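Local atomic coordinates of botulinum neurotoxin type G (Clostridium botulinum, PDB entry 3MPP), a protein that adheres to host cells through its receptor-binding domain and delivers its proteolytic light chain into the cytosol with the help of its translocation domain. Residues A[3-8]-A[20-25]; A[38-43]-A[196-201]; A[49-54]-A[181-186]; A[67-72]-A[146-151]. The protein carries 4 engineered substitutions. All coordinates share one frame; numbering follows the deposited sequence. Where two conformers were deposited one is given.

All four contacts belong to the N-terminal half of the receptor-binding domain, a two-sheet beta sandwich. Interactions 2 and 4 pair strands within one sheet; strand 195-204 of interaction 2 also neighbours strand 67-74 of interaction 4 and strand 3-10 of interaction 1. Interaction 3 pairs strands of the other sheet, and interaction 1 spans the two, bringing 3-8 against 20-25 of the facing sheet. Along the chain, interaction 1 closes first; interaction 2 then encloses interaction 3, which in turn encloses interaction 4. Centres lie between about 11 Å (interactions 1 and 3) and about 17 Å (interactions 3 and 4) apart. The first and last strands of the subdomain, 3-10 and 195-204, thus lie side by side.

Interaction 1: A[3-8]-A[20-25]; sequences AILSLS and YGATMN
Met24 sends CG away from its own carbonyl carbon (chi1 -50°) and then folds at chi2 (-63°), which carries the thioether back over 3-8; Leu5, with CG opposite the backbone N (chi1 166°), pushes CD1 out to meet it. The methyl CE of Met24 sits 3.3 Å from CD2 of Leu7, closer than carbon atoms usually pack, and 3.9 Å from CD1 of Leu5. Leu5 and Met24 run antiparallel to each other as they pass. The same CD1 of Leu5 also touches CB of Ala22 at 3.6 Å, Ala22 and Met24 approaching this branch from the same side.

At the other end Tyr20 lays its ring over the corner of the chain. CA of Ile4 lies 4.2 Å from the plane of the Tyr20 ring, nearer its margin than its middle, and Tyr20 CE1 comes within 3.4 Å of Ala3 O. Here Ile4 and Leu5 form a classic beta bulge opposite Ile203. Ser18 OG hydrogen-bonds both Ala3 O and Ile4 O, while Asp16 ties the backbone N atoms of Ser6 and Ala22 together.

Leu5 and Leu7 belong to one sheet of the sandwich and Met24 to the other. With no hydrogen bond passing directly between the segments, cohesion rests on van der Waals contact, from the Tyr20 ring to the Met24 methyl among the leucines, and polar ties come from Asp16 and Ser18, in the chain between.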
# COMPACT_ATOMS: atom_id res chain seq x y z
N ALA A 3 7.14 20.76 11.34
CA ALA A 3 5.90 20.19 11.84
C ALA A 3 5.45 20.82 13.16
O ALA A 3 6.19 20.79 14.15
CB ALA A 3 6.03 18.68 11.98
N ILE A 4 4.25 21.38 13.16
CA ILE A 4 3.59 21.84 14.38
C ILE A 4 3.28 20.68 15.31
O ILE A 4 3.30 20.82 16.53
CB ILE A 4 2.24 22.52 14.05
CG1 ILE A 4 2.46 23.92 13.48
CG2 ILE A 4 1.36 22.58 15.28
CD1 ILE A 4 1.16 24.64 13.21
N LEU A 5 2.98 19.52 14.72
CA LEU A 5 2.59 18.35 15.48
C LEU A 5 2.89 17.11 14.63
O LEU A 5 2.64 17.11 13.43
CB LEU A 5 1.09 18.42 15.81
CG LEU A 5 0.40 17.14 16.31
CD1 LEU A 5 0.88 16.76 17.71
CD2 LEU A 5 -1.11 17.30 16.32
N SER A 6 3.44 16.08 15.26
CA SER A 6 3.70 14.82 14.56
C SER A 6 3.48 13.66 15.51
O SER A 6 4.11 13.58 16.57
CB SER A 6 5.12 14.79 14.00
OG SER A 6 6.08 14.68 15.03
N LEU A 7 2.58 12.75 15.15
CA LEU A 7 2.30 11.62 16.00
C LEU A 7 3.26 10.48 15.70
O LEU A 7 3.45 10.09 14.55
CB LEU A 7 0.85 11.14 15.84
CG LEU A 7 -0.24 12.14 16.26
CD1 LEU A 7 -1.64 11.50 16.25
CD2 LEU A 7 0.07 12.71 17.63
N SER A 8 3.90 9.96 16.74
CA SER A 8 4.72 8.77 16.61
C SER A 8 4.39 7.83 17.74
O SER A 8 4.13 8.26 18.87
CB SER A 8 6.20 9.12 16.63
OG SER A 8 6.53 10.01 15.59
N TYR A 20 6.68 20.07 20.30
CA TYR A 20 5.77 21.09 20.79
C TYR A 20 4.96 20.60 21.98
O TYR A 20 4.09 21.31 22.49
CB TYR A 20 4.86 21.60 19.67
CG TYR A 20 5.57 22.51 18.69
CD1 TYR A 20 6.37 21.99 17.69
CD2 TYR A 20 5.44 23.89 18.78
CE1 TYR A 20 7.02 22.82 16.79
CE2 TYR A 20 6.09 24.73 17.89
CZ TYR A 20 6.88 24.19 16.90
OH TYR A 20 7.53 25.01 16.01
N GLY A 21 5.24 19.37 22.41
CA GLY A 21 4.72 18.85 23.66
C GLY A 21 3.22 18.61 23.73
O GLY A 21 2.63 18.67 24.81
N ALA A 22 2.61 18.33 22.59
CA ALA A 22 1.19 17.99 22.60
C ALA A 22 0.98 16.81 23.54
O ALA A 22 1.83 15.92 23.62
CB ALA A 22 0.71 17.66 21.19
N THR A 23 -0.13 16.82 24.27
CA THR A 23 -0.44 15.73 25.18
C THR A 23 -1.48 14.79 24.55
O THR A 23 -2.46 15.26 23.99
CB THR A 23 -0.97 16.26 26.52
OG1 THR A 23 -2.22 16.92 26.31
CG2 THR A 23 0.03 17.25 27.14
N MET A 24 -1.25 13.48 24.64
CA MET A 24 -2.10 12.51 23.97
C MET A 24 -3.01 11.73 24.91
O MET A 24 -2.56 11.16 25.90
CB MET A 24 -1.24 11.50 23.18
CG MET A 24 -0.21 12.14 22.27
SD MET A 24 -0.99 13.12 20.99
CE MET A 24 0.35 14.24 20.58
N ASN A 25 -4.30 11.70 24.61
CA ASN A 25 -5.25 10.85 25.33
C ASN A 25 -5.74 9.74 24.39
O ASN A 25 -6.23 10.03 23.29
CB ASN A 25 -6.42 11.68 25.85
CG ASN A 25 -7.15 11.00 27.00
OD1 ASN A 25 -7.35 9.79 27.01
ND2 ASN A 25 -7.56 11.80 27.99

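Interaction 2: A[38-43]-A[196-201]; sequences GQFKLN and VWIKDF
The Trp197 indole has Lys41 on one face: CB stands 3.5 Å from the centroid of the six-membered ring, only 3° off its normal, and the extended chain runs on until Lys41 CD reaches Trp197 CZ2 at 3.5 Å. Gln39 crosses the indole at about a right angle. On the sheet's reverse the Phe40 ring takes Ile198 CB over one face, 4.0 Å from its centroid, and Ile198 CG2 touches Phe40 CZ at 3.6 Å, while Leu42 CG lies in plane at the ring's edge. Phe40 sets CG between its backbone N and carbonyl carbon (chi1 68°), which turns the ring in toward Ile198, the two side chains running alongside.

These are neighbouring antiparallel strands of the beta sandwich. Phe40 and Ile198 form one hydrogen-bonded pair, Phe40 N giving a nearly straight bond (173°) to Ile198 O at 2.9 Å; Leu42 with Val196 forms the next. Phe40, Leu42, Val196 and Ile198 face the interior, where Leu42 also touches Phe184 and Leu186 of the second sheet. On the Trp197 face Gln39 OE1 accepts from Asn33 ND2, while Lys41 NZ makes a salt bridge to Glu427 and Gln39 NE2 a hydrogen bond to Asn232, both in the C-terminal subdomain.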
# COMPACT_ATOMS: atom_id res chain seq x y z
N GLY A 38 4.37 4.83 14.40
CA GLY A 38 4.15 3.51 13.86
C GLY A 38 2.78 3.59 13.18
O GLY A 38 2.58 4.45 12.32
N GLN A 39 1.82 2.74 13.55
CA GLN A 39 0.50 2.77 12.91
C GLN A 39 -0.61 2.62 13.93
O GLN A 39 -0.44 1.90 14.90
CB GLN A 39 0.37 1.65 11.88
CG GLN A 39 1.51 1.59 10.87
CD GLN A 39 1.35 0.42 9.89
OE1 GLN A 39 0.45 -0.43 10.05
NE2 GLN A 39 2.21 0.36 8.88
N PHE A 40 -1.75 3.27 13.71
CA PHE A 40 -2.91 3.02 14.57
C PHE A 40 -4.22 2.78 13.82
O PHE A 40 -4.44 3.31 12.74
CB PHE A 40 -3.10 4.08 15.68
CG PHE A 40 -3.48 5.45 15.19
CD1 PHE A 40 -4.81 5.77 14.96
CD2 PHE A 40 -2.51 6.43 15.01
CE1 PHE A 40 -5.17 7.04 14.53
CE2 PHE A 40 -2.86 7.70 14.57
CZ PHE A 40 -4.20 8.01 14.34
N LYS A 41 -5.08 1.98 14.44
CA LYS A 41 -6.35 1.58 13.86
C LYS A 41 -7.50 2.14 14.70
O LYS A 41 -7.59 1.88 15.90
CB LYS A 41 -6.42 0.06 13.83
CG LYS A 41 -7.65 -0.55 13.14
CD LYS A 41 -7.56 -2.08 13.33
CE LYS A 41 -8.71 -2.85 12.74
NZ LYS A 41 -8.50 -4.32 12.99
N LEU A 42 -8.38 2.90 14.06
CA LEU A 42 -9.63 3.36 14.67
C LEU A 42 -10.76 2.41 14.30
O LEU A 42 -11.02 2.18 13.13
CB LEU A 42 -9.97 4.76 14.18
CG LEU A 42 -8.93 5.86 14.42
CD1 LEU A 42 -9.36 7.17 13.79
CD2 LEU A 42 -8.68 6.04 15.92
N ASN A 43 -11.41 1.86 15.33
CA ASN A 43 -12.60 1.02 15.17
C ASN A 43 -13.84 1.88 15.36
O ASN A 43 -13.73 3.06 15.72
CB ASN A 43 -12.59 -0.11 16.21
CG ASN A 43 -11.36 -1.02 16.08
OD1 ASN A 43 -10.64 -1.28 17.05
ND2 ASN A 43 -11.13 -1.52 14.88
N VAL A 196 -10.34 2.18 10.24
CA VAL A 196 -9.46 2.96 9.39
C VAL A 196 -8.07 2.89 9.99
O VAL A 196 -7.93 3.03 11.21
CB VAL A 196 -9.87 4.46 9.34
CG1 VAL A 196 -9.07 5.19 8.28
CG2 VAL A 196 -11.36 4.62 9.09
N TRP A 197 -7.05 2.67 9.17
CA TRP A 197 -5.66 2.70 9.65
C TRP A 197 -5.05 4.06 9.29
O TRP A 197 -5.28 4.58 8.20
CB TRP A 197 -4.80 1.58 9.02
CG TRP A 197 -4.98 0.22 9.65
CD1 TRP A 197 -5.82 -0.79 9.23
CD2 TRP A 197 -4.29 -0.29 10.79
NE1 TRP A 197 -5.69 -1.89 10.06
CE2 TRP A 197 -4.75 -1.61 11.02
CE3 TRP A 197 -3.32 0.25 11.67
CZ2 TRP A 197 -4.28 -2.39 12.08
CZ3 TRP A 197 -2.85 -0.53 12.71
CH2 TRP A 197 -3.34 -1.84 12.91
N ILE A 198 -4.26 4.61 10.21
CA ILE A 198 -3.58 5.88 10.00
C ILE A 198 -2.11 5.77 10.43
O ILE A 198 -1.80 5.08 11.40
CB ILE A 198 -4.26 7.02 10.79
CG1 ILE A 198 -5.64 7.32 10.20
CG2 ILE A 198 -3.39 8.27 10.81
CD1 ILE A 198 -6.54 8.10 11.12
N LYS A 199 -1.21 6.44 9.71
CA LYS A 199 0.18 6.50 10.10
C LYS A 199 0.76 7.84 9.66
O LYS A 199 0.19 8.52 8.81
CB LYS A 199 0.99 5.35 9.47
CG LYS A 199 1.23 5.49 7.97
CD LYS A 199 2.17 4.39 7.46
CE LYS A 199 2.20 4.32 5.94
NZ LYS A 199 3.31 3.42 5.43
N ASP A 200 1.89 8.20 10.25
CA ASP A 200 2.63 9.41 9.88
C ASP A 200 1.76 10.66 9.88
O ASP A 200 1.80 11.42 8.93
CB ASP A 200 3.26 9.24 8.49
CG ASP A 200 4.30 8.14 8.45
OD1 ASP A 200 4.92 7.86 9.50
OD2 ASP A 200 4.49 7.56 7.37
N PHE A 201 0.98 10.87 10.94
CA PHE A 201 0.18 12.09 10.98
C PHE A 201 1.04 13.29 11.37
O PHE A 201 1.75 13.26 12.38
CB PHE A 201 -1.03 11.97 11.92
CG PHE A 201 -1.89 13.21 11.91
CD1 PHE A 201 -2.98 13.31 11.06
CD2 PHE A 201 -1.59 14.28 12.74
CE1 PHE A 201 -3.76 14.45 11.04
CE2 PHE A 201 -2.37 15.42 12.73
CZ PHE A 201 -3.45 15.51 11.88
O HOH W 1 3.28 6.76 12.27

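Interaction 3: A[49-54]-A[181-186]; sequences NITAHQ and DIDFKL
Phe184, with more surface buried here than any other residue of the contact, meets Ile50 by backbone and side chain together. Its N donates to Ile50 O at 2.7 Å in a nearly straight bond, and that same oxygen lies in the plane of the Phe184 ring, at its edge. Ile50 N returns a bond to Phe184 O, making this a hydrogen-bonded antiparallel pair. Ile50 CB stands 4.0 Å from Phe184 CB. The ring itself reaches into the interior, where it packs edge-to-face on Phe201 and touches Leu7 and Leu42 of the opposite sheet.

Ala52 faces the same way and is paired with Ile182 by two more backbone bonds, its N reaching Ile182 O at 2.9 Å. Strand 50-53 lies between 23-26 and 181-187 in this second sheet of the beta sandwich, and Leu5 of the facing sheet touches both Ala52 and Ile182.

Asp181 works on the outer side, beside His53 and Thr51. Its carboxylate stands almost perpendicular (89°) to the His53 ring; His53 ND1 comes within 2.9 Å of Asp181 OD1, but the angle is too poor for a hydrogen bond. Thr51 CG2 sits 3.8 Å from Asp181 CG. Two residues along, Asp183 does accept a bond: Thr51 holds its hydroxyl beside the backbone N (chi1 -65°) and donates from OG1 to Asp183 OD1 at 2.9 Å, arriving from above the carboxylate plane, 55° out of it.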
# COMPACT_ATOMS: atom_id res chain seq x y z
N ASN A 49 -10.53 6.04 20.22
CA ASN A 49 -10.28 7.44 19.93
C ASN A 49 -8.91 7.89 20.42
O ASN A 49 -8.34 7.29 21.33
CB ASN A 49 -11.36 8.32 20.54
CG ASN A 49 -11.21 8.43 22.05
OD1 ASN A 49 -11.58 7.53 22.79
ND2 ASN A 49 -10.65 9.55 22.50
N ILE A 50 -8.40 8.94 19.79
CA ILE A 50 -7.18 9.61 20.23
C ILE A 50 -7.46 11.09 20.18
O ILE A 50 -8.02 11.59 19.20
CB ILE A 50 -6.01 9.34 19.28
CG1 ILE A 50 -5.68 7.85 19.22
CG2 ILE A 50 -4.78 10.17 19.68
CD1 ILE A 50 -4.65 7.51 18.17
N THR A 51 -7.10 11.79 21.24
CA THR A 51 -7.16 13.24 21.24
C THR A 51 -5.74 13.79 21.38
O THR A 51 -5.00 13.40 22.28
CB THR A 51 -8.05 13.79 22.37
OG1 THR A 51 -9.41 13.38 22.15
CG2 THR A 51 -8.00 15.31 22.40
N ALA A 52 -5.35 14.65 20.45
CA ALA A 52 -4.11 15.39 20.60
C ALA A 52 -4.43 16.72 21.28
O ALA A 52 -5.12 17.56 20.71
CB ALA A 52 -3.45 15.63 19.26
N HIS A 53 -3.98 16.87 22.52
CA HIS A 53 -4.18 18.12 23.26
C HIS A 53 -2.96 19.01 23.06
O HIS A 53 -1.87 18.70 23.55
CB HIS A 53 -4.40 17.85 24.75
CG HIS A 53 -5.69 17.18 25.07
ND1 HIS A 53 -6.85 17.87 25.34
CD2 HIS A 53 -6.01 15.86 25.19
CE1 HIS A 53 -7.83 17.02 25.60
NE2 HIS A 53 -7.34 15.80 25.52
N GLN A 54 -3.15 20.11 22.34
CA GLN A 54 -2.05 20.98 21.95
C GLN A 54 -2.06 22.29 22.72
O GLN A 54 -2.71 23.25 22.31
CB GLN A 54 -2.13 21.25 20.44
CG GLN A 54 -1.03 22.13 19.89
CD GLN A 54 -1.07 22.21 18.37
OE1 GLN A 54 -0.41 23.06 17.76
NE2 GLN A 54 -1.85 21.33 17.75
N ASP A 181 -7.74 20.96 20.36
CA ASP A 181 -7.82 19.51 20.28
C ASP A 181 -7.97 19.00 18.85
O ASP A 181 -8.73 19.56 18.05
CB ASP A 181 -8.99 18.99 21.12
CG ASP A 181 -8.72 19.06 22.60
OD1 ASP A 181 -7.55 19.31 22.98
OD2 ASP A 181 -9.66 18.85 23.39
N ILE A 182 -7.24 17.94 18.54
CA ILE A 182 -7.51 17.19 17.32
C ILE A 182 -8.01 15.82 17.72
O ILE A 182 -7.32 15.07 18.42
CB ILE A 182 -6.25 17.05 16.44
CG1 ILE A 182 -5.79 18.44 15.99
CG2 ILE A 182 -6.54 16.13 15.24
CD1 ILE A 182 -4.48 18.45 15.24
N ASP A 183 -9.23 15.49 17.31
CA ASP A 183 -9.83 14.20 17.64
C ASP A 183 -9.72 13.22 16.49
O ASP A 183 -10.20 13.49 15.38
CB ASP A 183 -11.30 14.36 18.01
CG ASP A 183 -11.50 14.93 19.40
OD1 ASP A 183 -10.50 15.18 20.10
OD2 ASP A 183 -12.68 15.14 19.77
N PHE A 184 -9.12 12.08 16.77
CA PHE A 184 -9.08 10.96 15.83
C PHE A 184 -10.12 9.97 16.28
O PHE A 184 -10.00 9.36 17.36
CB PHE A 184 -7.69 10.34 15.82
CG PHE A 184 -6.61 11.28 15.39
CD1 PHE A 184 -6.07 11.21 14.12
CD2 PHE A 184 -6.14 12.26 16.26
CE1 PHE A 184 -5.07 12.09 13.73
CE2 PHE A 184 -5.14 13.14 15.87
CZ PHE A 184 -4.61 13.05 14.60
N LYS A 185 -11.17 9.82 15.47
CA LYS A 185 -12.35 9.07 15.89
C LYS A 185 -13.36 9.00 14.75
O LYS A 185 -13.53 9.97 14.02
CB LYS A 185 -12.98 9.80 17.09
CG LYS A 185 -14.17 9.12 17.70
CD LYS A 185 -14.77 10.01 18.79
CE LYS A 185 -15.81 9.27 19.62
NZ LYS A 185 -16.14 10.01 20.87
N LEU A 186 -14.03 7.86 14.60
CA LEU A 186 -15.11 7.74 13.62
C LEU A 186 -16.37 8.42 14.14
O LEU A 186 -16.88 8.04 15.19
CB LEU A 186 -15.41 6.27 13.33
CG LEU A 186 -14.54 5.54 12.29
CD1 LEU A 186 -13.05 5.72 12.54
CD2 LEU A 186 -14.91 4.04 12.25

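Interaction 4: A[67-72]-A[146-151]; sequences FSINFW and ITITND
Ile146 and Phe71 meet in a CH-pi contact. Ile146 CG2 sits over the centre of the Phe71 ring, 3.6 Å from its centroid and 13° off the normal. Both torsions contribute: Phe71 tucks CG between its backbone N and carbonyl carbon (chi1 63°), and Ile146 places CG1 opposite its N, leaving CG2 to take the ring. At the ring's edge, in its plane, lies CG2 of Ile69 from the same strand.

The other apolar contacts are looser. Ile148 CD1 approaches Ile69 CB at 4.2 Å and Phe71 CE2 at 4.4 Å, and all four of these side chains project to one face, toward strand 111-117 of the other sheet, where Trp114 meets both Ile69 and Ile148.

Backbone hydrogen bonds join the strands in three reciprocal pairs. Ile69 with Ile148 is the tightest, Ile148 N lying 2.7 Å from Ile69 O; Phe71 with Ile146 is less even, Ile146 N to Phe71 O being the shorter of its two bonds. The pair at the far end frays: Asn150 N reaches Phe67 O at 3.1 Å, but the return bond from Phe67 N is weak.

The polar side chains crowd the opposite face. Ser68 OG lies 3.3 Å from Thr149 CG2, and its hydroxyl is tied to Arg206 O and Leu208 N. Thr147 crosses Asn70 at a slant there.

Mostly apolar toward the facing sheet and polar on the side of Ser68, Asn70, Thr147 and Thr149, this regular antiparallel pair is part of the concanavalin-like beta sandwich of the N-terminal subdomain.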
# COMPACT_ATOMS: atom_id res chain seq x y z
N PHE A 67 -1.90 26.51 6.49
CA PHE A 67 -1.35 25.31 7.11
C PHE A 67 -1.54 24.10 6.21
O PHE A 67 -2.20 24.18 5.17
CB PHE A 67 -1.97 25.07 8.48
CG PHE A 67 -3.36 24.51 8.44
CD1 PHE A 67 -4.43 25.30 8.06
CD2 PHE A 67 -3.60 23.19 8.79
CE1 PHE A 67 -5.71 24.78 8.02
CE2 PHE A 67 -4.88 22.67 8.75
CZ PHE A 67 -5.94 23.47 8.37
N SER A 68 -0.95 22.98 6.61
CA SER A 68 -1.01 21.76 5.83
C SER A 68 -1.20 20.57 6.74
O SER A 68 -0.68 20.54 7.86
CB SER A 68 0.28 21.57 5.03
OG SER A 68 0.59 22.73 4.27
N ILE A 69 -1.96 19.59 6.26
CA ILE A 69 -2.19 18.35 6.97
C ILE A 69 -1.64 17.22 6.11
O ILE A 69 -1.90 17.18 4.91
CB ILE A 69 -3.69 18.08 7.17
CG1 ILE A 69 -4.34 19.22 7.96
CG2 ILE A 69 -3.91 16.74 7.87
CD1 ILE A 69 -3.71 19.43 9.32
N ASN A 70 -0.89 16.31 6.73
CA ASN A 70 -0.30 15.17 6.02
C ASN A 70 -0.42 13.91 6.87
O ASN A 70 -0.15 13.93 8.07
CB ASN A 70 1.17 15.45 5.67
CG ASN A 70 1.92 14.22 5.16
OD1 ASN A 70 1.55 13.60 4.15
ND2 ASN A 70 3.00 13.87 5.85
N PHE A 71 -0.88 12.84 6.24
CA PHE A 71 -0.94 11.54 6.88
C PHE A 71 -1.19 10.49 5.81
O PHE A 71 -1.58 10.82 4.68
CB PHE A 71 -2.03 11.49 7.96
CG PHE A 71 -3.42 11.68 7.42
CD1 PHE A 71 -4.20 10.59 7.08
CD2 PHE A 71 -3.94 12.95 7.27
CE1 PHE A 71 -5.48 10.76 6.58
CE2 PHE A 71 -5.22 13.13 6.77
CZ PHE A 71 -5.99 12.03 6.42
N TRP A 72 -0.96 9.23 6.16
CA TRP A 72 -1.26 8.13 5.25
C TRP A 72 -2.45 7.42 5.85
O TRP A 72 -2.63 7.42 7.07
CB TRP A 72 -0.08 7.17 5.16
CG TRP A 72 1.16 7.74 4.55
CD1 TRP A 72 1.85 8.86 4.96
CD2 TRP A 72 1.90 7.19 3.45
NE1 TRP A 72 2.96 9.04 4.16
CE2 TRP A 72 3.01 8.03 3.23
CE3 TRP A 72 1.71 6.08 2.62
CZ2 TRP A 72 3.94 7.79 2.21
CZ3 TRP A 72 2.65 5.83 1.61
CH2 TRP A 72 3.74 6.68 1.42
N ILE A 146 -1.74 11.26 1.88
CA ILE A 146 -2.54 12.41 1.51
C ILE A 146 -1.96 13.65 2.16
O ILE A 146 -1.47 13.60 3.28
CB ILE A 146 -4.03 12.24 1.88
CG1 ILE A 146 -4.82 13.49 1.47
CG2 ILE A 146 -4.19 11.96 3.36
CD1 ILE A 146 -6.32 13.29 1.42
N THR A 147 -2.00 14.75 1.42
CA THR A 147 -1.55 16.03 1.92
C THR A 147 -2.56 17.08 1.51
O THR A 147 -2.90 17.21 0.33
CB THR A 147 -0.16 16.42 1.34
OG1 THR A 147 0.80 15.41 1.67
CG2 THR A 147 0.30 17.76 1.92
N ILE A 148 -3.06 17.81 2.50
CA ILE A 148 -3.99 18.89 2.25
C ILE A 148 -3.31 20.19 2.63
O ILE A 148 -2.81 20.33 3.75
CB ILE A 148 -5.28 18.76 3.09
CG1 ILE A 148 -5.98 17.43 2.83
CG2 ILE A 148 -6.21 19.91 2.79
CD1 ILE A 148 -5.64 16.35 3.83
N THR A 149 -3.30 21.14 1.70
CA THR A 149 -2.76 22.47 1.98
C THR A 149 -3.86 23.50 1.77
O THR A 149 -4.80 23.28 1.01
CB THR A 149 -1.55 22.83 1.07
OG1 THR A 149 -1.95 22.84 -0.30
CG2 THR A 149 -0.41 21.84 1.26
N ASN A 150 -3.75 24.63 2.47
CA ASN A 150 -4.74 25.69 2.35
C ASN A 150 -4.06 27.03 2.54
O ASN A 150 -3.23 27.19 3.44
CB ASN A 150 -5.85 25.51 3.38
CG ASN A 150 -6.97 26.52 3.22
OD1 ASN A 150 -7.49 26.72 2.12
ND2 ASN A 150 -7.35 27.17 4.32
N ASP A 151 -4.41 28.00 1.71
CA ASP A 151 -3.82 29.34 1.81
C ASP A 151 -4.90 30.41 1.97
O ASP A 151 -6.07 30.10 2.17
CB ASP A 151 -2.91 29.63 0.61
CG ASP A 151 -3.67 29.66 -0.70
OD1 ASP A 151 -4.60 30.47 -0.83
OD2 ASP A 151 -3.31 28.89 -1.61